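Long-range contacts in putative mandelate racemase (Salmonella typhimurium, PDB 2O56), which is of unknown function but binds magnesium and is probably a hydro-lyase (dehydratase) of the enolase superfamily: residues A[129-134]-A[167-172]; A[133-138]-A[348-353]. All coordinates share one frame; numbering follows the deposited sequence.

Interaction 1 (A[129-134]-A[167-172])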
loop_
_atom_site.group_PDB
_atom_site.type_symbol
_atom_site.label_atom_id
_atom_site.label_comp_id
_atom_site.label_asym_id
_atom_site.label_seq_id
_atom_site.Cartn_x
_atom_site.Cartn_y
_atom_site.Cartn_z
ATOM N N LYS A 129 -8.639 -34.463 -25.370
ATOM C CA LYS A 129 -7.563 -35.264 -24.790
ATOM C C LYS A 129 -6.902 -34.479 -23.655
ATOM O O LYS A 129 -6.957 -33.244 -23.631
ATOM C CB LYS A 129 -6.513 -35.602 -25.859
ATOM C CG LYS A 129 -6.931 -36.724 -26.789
ATOM C CD LYS A 129 -5.781 -37.207 -27.657
ATOM C CE LYS A 129 -6.281 -38.088 -28.796
ATOM N NZ LYS A 129 -7.267 -39.103 -28.336
ATOM N N ILE A 130 -6.263 -35.202 -22.739
ATOM C CA ILE A 130 -5.617 -34.591 -21.579
ATOM C C ILE A 130 -4.106 -34.829 -21.608
ATOM O O ILE A 130 -3.629 -35.938 -21.357
ATOM C CB ILE A 130 -6.233 -35.112 -20.270
ATOM C CG1 ILE A 130 -7.652 -34.567 -20.104
ATOM C CG2 ILE A 130 -5.407 -34.689 -19.070
ATOM C CD1 ILE A 130 -8.571 -35.490 -19.381
ATOM N N ARG A 131 -3.353 -33.774 -21.919
ATOM C CA ARG A 131 -1.877 -33.837 -21.955
ATOM C C ARG A 131 -1.259 -34.219 -20.609
ATOM O O ARG A 131 -1.691 -33.732 -19.566
ATOM C CB ARG A 131 -1.296 -32.499 -22.406
ATOM C CG ARG A 131 0.216 -32.543 -22.605
ATOM C CD ARG A 131 0.811 -31.173 -22.840
ATOM N NE ARG A 131 2.272 -31.263 -22.982
ATOM C CZ ARG A 131 3.100 -30.246 -22.780
ATOM N NH1 ARG A 131 2.607 -29.060 -22.427
ATOM N NH2 ARG A 131 4.415 -30.417 -22.927
ATOM N N THR A 132 -0.239 -35.076 -20.633
ATOM C CA THR A 132 0.278 -35.653 -19.393
ATOM C C THR A 132 1.789 -35.468 -19.309
ATOM O O THR A 132 2.478 -35.432 -20.332
ATOM C CB THR A 132 -0.145 -37.137 -19.259
ATOM O OG1 THR A 132 -1.571 -37.221 -19.346
ATOM C CG2 THR A 132 0.265 -37.706 -17.950
ATOM N N TYR A 133 2.305 -35.310 -18.095
ATOM C CA TYR A 133 3.743 -35.431 -17.879
ATOM C C TYR A 133 4.123 -36.647 -17.041
ATOM O O TYR A 133 3.316 -37.149 -16.259
ATOM C CB TYR A 133 4.360 -34.144 -17.326
ATOM C CG TYR A 133 3.988 -33.728 -15.908
ATOM C CD1 TYR A 133 4.628 -34.282 -14.799
ATOM C CD2 TYR A 133 3.035 -32.737 -15.685
ATOM C CE1 TYR A 133 4.304 -33.877 -13.486
ATOM C CE2 TYR A 133 2.704 -32.320 -14.379
ATOM C CZ TYR A 133 3.356 -32.893 -13.290
ATOM O OH TYR A 133 3.052 -32.499 -11.999
ATOM N N ALA A 134 5.354 -37.117 -17.236
ATOM C CA ALA A 134 5.935 -38.182 -16.425
ATOM C C ALA A 134 6.497 -37.563 -15.156
ATOM O O ALA A 134 7.416 -36.746 -15.218
ATOM C CB ALA A 134 7.063 -38.872 -17.203
ATOM N N GLY A 167 6.051 -41.603 -25.227
ATOM C CA GLY A 167 5.062 -40.653 -25.706
ATOM C C GLY A 167 4.882 -39.370 -24.913
ATOM O O GLY A 167 4.052 -38.536 -25.272
ATOM N N TYR A 168 5.643 -39.210 -23.832
ATOM C CA TYR A 168 5.523 -38.032 -22.970
ATOM C C TYR A 168 6.382 -36.895 -23.486
ATOM O O TYR A 168 7.574 -37.068 -23.719
ATOM C CB TYR A 168 5.880 -38.381 -21.517
ATOM C CG TYR A 168 5.025 -39.496 -21.007
ATOM C CD1 TYR A 168 3.692 -39.264 -20.678
ATOM C CD2 TYR A 168 5.518 -40.795 -20.895
ATOM C CE1 TYR A 168 2.880 -40.278 -20.236
ATOM C CE2 TYR A 168 4.709 -41.822 -20.448
ATOM C CZ TYR A 168 3.387 -41.548 -20.120
ATOM O OH TYR A 168 2.564 -42.539 -19.679
ATOM N N ASP A 169 5.767 -35.730 -23.681
ATOM C CA ASP A 169 6.510 -34.541 -24.077
ATOM C C ASP A 169 6.736 -33.566 -22.916
ATOM O O ASP A 169 7.017 -32.391 -23.123
ATOM C CB ASP A 169 5.881 -33.851 -25.307
ATOM C CG ASP A 169 4.493 -33.281 -25.033
ATOM O OD1 ASP A 169 3.982 -33.417 -23.906
ATOM O OD2 ASP A 169 3.907 -32.691 -25.962
ATOM N N ALA A 170 6.609 -34.073 -21.696
ATOM C CA ALA A 170 6.957 -33.298 -20.518
ATOM C C ALA A 170 7.247 -34.216 -19.355
ATOM O O ALA A 170 6.684 -35.320 -19.249
ATOM C CB ALA A 170 5.843 -32.320 -20.165
ATOM N N ILE A 171 8.152 -33.752 -18.497
ATOM C CA ILE A 171 8.613 -34.504 -17.354
ATOM C C ILE A 171 8.692 -33.551 -16.158
ATOM O O ILE A 171 8.876 -32.344 -16.325
ATOM C CB ILE A 171 10.003 -35.180 -17.619
ATOM C CG1 ILE A 171 11.109 -34.146 -17.848
ATOM C CG2 ILE A 171 9.940 -36.129 -18.844
ATOM C CD1 ILE A 171 11.943 -33.833 -16.604
ATOM N N LYS A 172 8.540 -34.103 -14.961
ATOM C CA LYS A 172 8.885 -33.383 -13.739
ATOM C C LYS A 172 9.887 -34.154 -12.883
ATOM O O LYS A 172 9.855 -35.384 -12.820
ATOM C CB LYS A 172 7.634 -33.108 -12.920
ATOM C CG LYS A 172 7.916 -32.424 -11.571
ATOM C CD LYS A 172 6.612 -32.055 -10.901
ATOM C CE LYS A 172 6.128 -33.124 -9.954
ATOM N NZ LYS A 172 4.749 -32.714 -9.461
HETATM O O HOH W 1 2.489 -35.684 -22.754
#
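Arg-131 meets Asp-169 at the outer end of this contact: its chain, extended with CG anti to the backbone N (chi1 -174°), carries the guanidinium across the loop before strand 170-173. NE donates to OD1 of Asp-169 at 2.9 Å in a salt bridge that lies in the guanidinium plane but reaches the syn side of the carboxylate from 30° out of its plane, the two groups standing nearly perpendicular. NH2 adds weak bonds to OD1 and to the Asp-169 carbonyl, and has a firmer partner in Asp-217, so the guanidinium is held along several N-H groups. Thr-132 sends its carbonyl O to the edge of the Tyr-168 ring, 4.0 Å from CD1. The two backbones belong to neighbouring parallel strands of the beta/alpha barrel typical of the enolase superfamily, joined over helix 153-165 by a right-handed beta-alpha-beta crossover. At Tyr-133, CG sits between the backbone N and the carbonyl carbon (chi1 68°), which swings the ring out beside the Lys-172 chain; CE1 lies 3.5 Å from Lys-172 CB, while Tyr-133 CB packs on Ala-170 CB at 3.7 Å. Lys-172, bent at chi3, returns NZ to the phenol and donates to Tyr-133 OH at 3.1 Å. NZ also forms salt bridges with the magnesium ligand Glu-247 and with Glu-348, and the phenol bonds to Gln-321. Ala-134 is bonded through both its backbone polar atoms: N donates to Ala-170 O at 3.0 Å, and O accepts from Lys-172 N at 2.9 Å.

Interaction 2 (A[133-138]-A[348-353])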
loop_
_atom_site.group_PDB
_atom_site.type_symbol
_atom_site.label_atom_id
_atom_site.label_comp_id
_atom_site.label_asym_id
_atom_site.label_seq_id
_atom_site.Cartn_x
_atom_site.Cartn_y
_atom_site.Cartn_z
ATOM N N TYR A 133 2.305 -35.310 -18.095
ATOM C CA TYR A 133 3.743 -35.431 -17.879
ATOM C C TYR A 133 4.123 -36.647 -17.041
ATOM O O TYR A 133 3.316 -37.149 -16.259
ATOM C CB TYR A 133 4.360 -34.144 -17.326
ATOM C CG TYR A 133 3.988 -33.728 -15.908
ATOM C CD1 TYR A 133 4.628 -34.282 -14.799
ATOM C CD2 TYR A 133 3.035 -32.737 -15.685
ATOM C CE1 TYR A 133 4.304 -33.877 -13.486
ATOM C CE2 TYR A 133 2.704 -32.320 -14.379
ATOM C CZ TYR A 133 3.356 -32.893 -13.290
ATOM O OH TYR A 133 3.052 -32.499 -11.999
ATOM N N ALA A 134 5.354 -37.117 -17.236
ATOM C CA ALA A 134 5.935 -38.182 -16.425
ATOM C C ALA A 134 6.497 -37.563 -15.156
ATOM O O ALA A 134 7.416 -36.746 -15.218
ATOM C CB ALA A 134 7.063 -38.872 -17.203
ATOM N N SER A 135 5.931 -37.930 -14.010
ATOM C CA SER A 135 6.201 -37.207 -12.749
ATOM C C SER A 135 7.263 -37.937 -11.925
ATOM O O SER A 135 7.290 -39.169 -11.898
ATOM C CB SER A 135 4.919 -37.093 -11.917
ATOM O OG SER A 135 5.078 -36.166 -10.841
ATOM N N GLN A 136 8.126 -37.162 -11.261
ATOM C CA GLN A 136 9.128 -37.653 -10.303
ATOM C C GLN A 136 10.205 -38.613 -10.843
ATOM O O GLN A 136 10.412 -39.705 -10.306
ATOM C CB GLN A 136 8.496 -38.173 -8.998
ATOM C CG GLN A 136 7.323 -37.337 -8.431
ATOM C CD GLN A 136 7.714 -35.952 -7.873
ATOM O OE1 GLN A 136 8.856 -35.507 -7.983
ATOM N NE2 GLN A 136 6.740 -35.270 -7.276
ATOM N N LEU A 137 10.896 -38.171 -11.887
ATOM C CA LEU A 137 11.928 -38.938 -12.574
ATOM C C LEU A 137 13.152 -39.303 -11.744
ATOM O O LEU A 137 13.929 -40.160 -12.156
ATOM C CB LEU A 137 12.401 -38.183 -13.821
ATOM C CG LEU A 137 11.889 -38.607 -15.193
ATOM C CD1 LEU A 137 10.404 -38.909 -15.216
ATOM C CD2 LEU A 137 12.223 -37.518 -16.156
ATOM N N GLN A 138 13.332 -38.658 -10.590
ATOM C CA GLN A 138 14.383 -39.034 -9.642
ATOM C C GLN A 138 14.230 -40.470 -9.158
ATOM O O GLN A 138 15.174 -41.061 -8.632
ATOM C CB GLN A 138 14.458 -38.068 -8.454
ATOM C CG GLN A 138 13.204 -38.074 -7.539
ATOM C CD GLN A 138 12.123 -37.113 -8.007
ATOM O OE1 GLN A 138 12.121 -36.666 -9.149
ATOM N NE2 GLN A 138 11.205 -36.778 -7.106
ATOM N N GLU A 348 -0.694 -34.737 -14.184
ATOM C CA GLU A 348 0.455 -35.381 -13.538
ATOM C C GLU A 348 0.335 -36.901 -13.525
ATOM O O GLU A 348 -0.604 -37.446 -12.951
ATOM C CB GLU A 348 0.604 -34.892 -12.089
ATOM C CG GLU A 348 1.720 -35.589 -11.302
ATOM C CD GLU A 348 1.985 -34.965 -9.929
ATOM O OE1 GLU A 348 1.046 -34.383 -9.349
ATOM O OE2 GLU A 348 3.130 -35.077 -9.425
ATOM N N LEU A 349 1.317 -37.587 -14.101
ATOM C CA LEU A 349 1.325 -39.052 -14.062
ATOM C C LEU A 349 2.515 -39.633 -13.311
ATOM O O LEU A 349 3.662 -39.480 -13.738
ATOM C CB LEU A 349 1.266 -39.645 -15.473
ATOM C CG LEU A 349 1.386 -41.171 -15.551
ATOM C CD1 LEU A 349 0.048 -41.825 -15.322
ATOM C CD2 LEU A 349 1.953 -41.574 -16.874
ATOM N N HIS A 350 2.241 -40.323 -12.209
ATOM C CA HIS A 350 3.279 -41.086 -11.535
ATOM C C HIS A 350 3.372 -42.472 -12.137
ATOM O O HIS A 350 2.375 -43.022 -12.606
ATOM C CB HIS A 350 2.968 -41.248 -10.069
ATOM C CG HIS A 350 2.906 -39.964 -9.312
ATOM N ND1 HIS A 350 3.984 -39.457 -8.616
ATOM C CD2 HIS A 350 1.891 -39.089 -9.130
ATOM C CE1 HIS A 350 3.632 -38.322 -8.037
ATOM N NE2 HIS A 350 2.366 -38.079 -8.328
ATOM N N ARG A 351 4.577 -43.033 -12.089
ATOM C CA ARG A 351 4.843 -44.373 -12.607
ATOM C C ARG A 351 4.004 -45.450 -11.907
ATOM O O ARG A 351 3.453 -46.337 -12.564
ATOM C CB ARG A 351 6.327 -44.689 -12.480
ATOM C CG ARG A 351 6.805 -45.782 -13.411
ATOM C CD ARG A 351 7.636 -46.802 -12.651
ATOM N NE ARG A 351 8.848 -46.221 -12.086
ATOM C CZ ARG A 351 9.081 -46.098 -10.785
ATOM N NH1 ARG A 351 10.214 -45.550 -10.370
ATOM N NH2 ARG A 351 8.183 -46.521 -9.899
ATOM N N TYR A 352 3.886 -45.353 -10.585
ATOM C CA TYR A 352 3.198 -46.375 -9.778
ATOM C C TYR A 352 1.725 -46.511 -10.169
ATOM O O TYR A 352 1.126 -47.559 -9.969
ATOM C CB TYR A 352 3.307 -46.056 -8.274
ATOM C CG TYR A 352 2.299 -45.024 -7.835
ATOM C CD1 TYR A 352 0.978 -45.386 -7.533
ATOM C CD2 TYR A 352 2.652 -43.681 -7.748
ATOM C CE1 TYR A 352 0.048 -44.443 -7.174
ATOM C CE2 TYR A 352 1.723 -42.725 -7.369
ATOM C CZ TYR A 352 0.421 -43.113 -7.089
ATOM O OH TYR A 352 -0.506 -42.164 -6.720
ATOM N N ALA A 353 1.153 -45.434 -10.709
ATOM C CA ALA A 353 -0.262 -45.369 -11.053
ATOM C C ALA A 353 -0.617 -46.311 -12.218
ATOM O O ALA A 353 -1.775 -46.704 -12.385
ATOM C CB ALA A 353 -0.641 -43.942 -11.403
HETATM O O HOH W 2 6.778 -41.585 -10.799
#
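The strands pair in parallel, Tyr-133 with Glu-348 and Ala-134 with Leu-349, their short axes 47° apart, and Leu-349 is inserted between two bonds: its N donates to Tyr-133 O at 3.0 Å and its O accepts from Ser-135 N at 2.8 Å. Glu-348 packs against one face of the Tyr-133 ring, its CA displaced toward the rim in a CH-pi contact 4.0 Å from the centroid. Beyond CA, its CB and CG pass the CZ end of the ring. The glutamate chain is extended, with CG anti to the backbone N (chi1 176°), and brings OE2 to Ser-135. Ser-135 OG donates to it at 2.6 Å on the anti lone pair, the side away from OE1; OE2 is shared with Lys-172, so two donors grip this oxygen. This pairing joins the first and last strands of the enolase-superfamily barrel, whose C-terminal strand ends hold the magnesium site. Ser-135 CB lies over one face of the His-350 ring, 4.2 Å from its centroid in a second CH-pi contact. Gln-136 and His-350 lie alongside each other, pointing the same way, with Gln-136 CG 3.8 Å from His-350 CE1. The Gln-136 amide is held at both ends, NE2 donating to the magnesium ligand Glu-221 and OE1 accepting from Gln-138 NE2, which approaches from above the carbonyl plane. One water links Ser-135 O to Arg-351 N, donating to the first and accepting from the second at 2.9 Å.

Overall arrangement
From the N terminus, strand 130-135 is the shared element, serving both contacts through Tyr-133 and Ala-134. Interaction 1 closes the short loop, about thirty residues through helix 153-165, back to strand 170-173. Interaction 2 closes a far longer one of some two hundred residues, spanning most of the barrel's strands and helices, to strand 347-350. Strand 170-173 lies within that span, so the loop of interaction 1 nests inside that of interaction 2, both starting from strand 130-135. Together they set strand 130-135 between its two neighbours, closing the barrel, and the link from Lys-172 to Glu-348 joins the flanking strands next to the magnesium site.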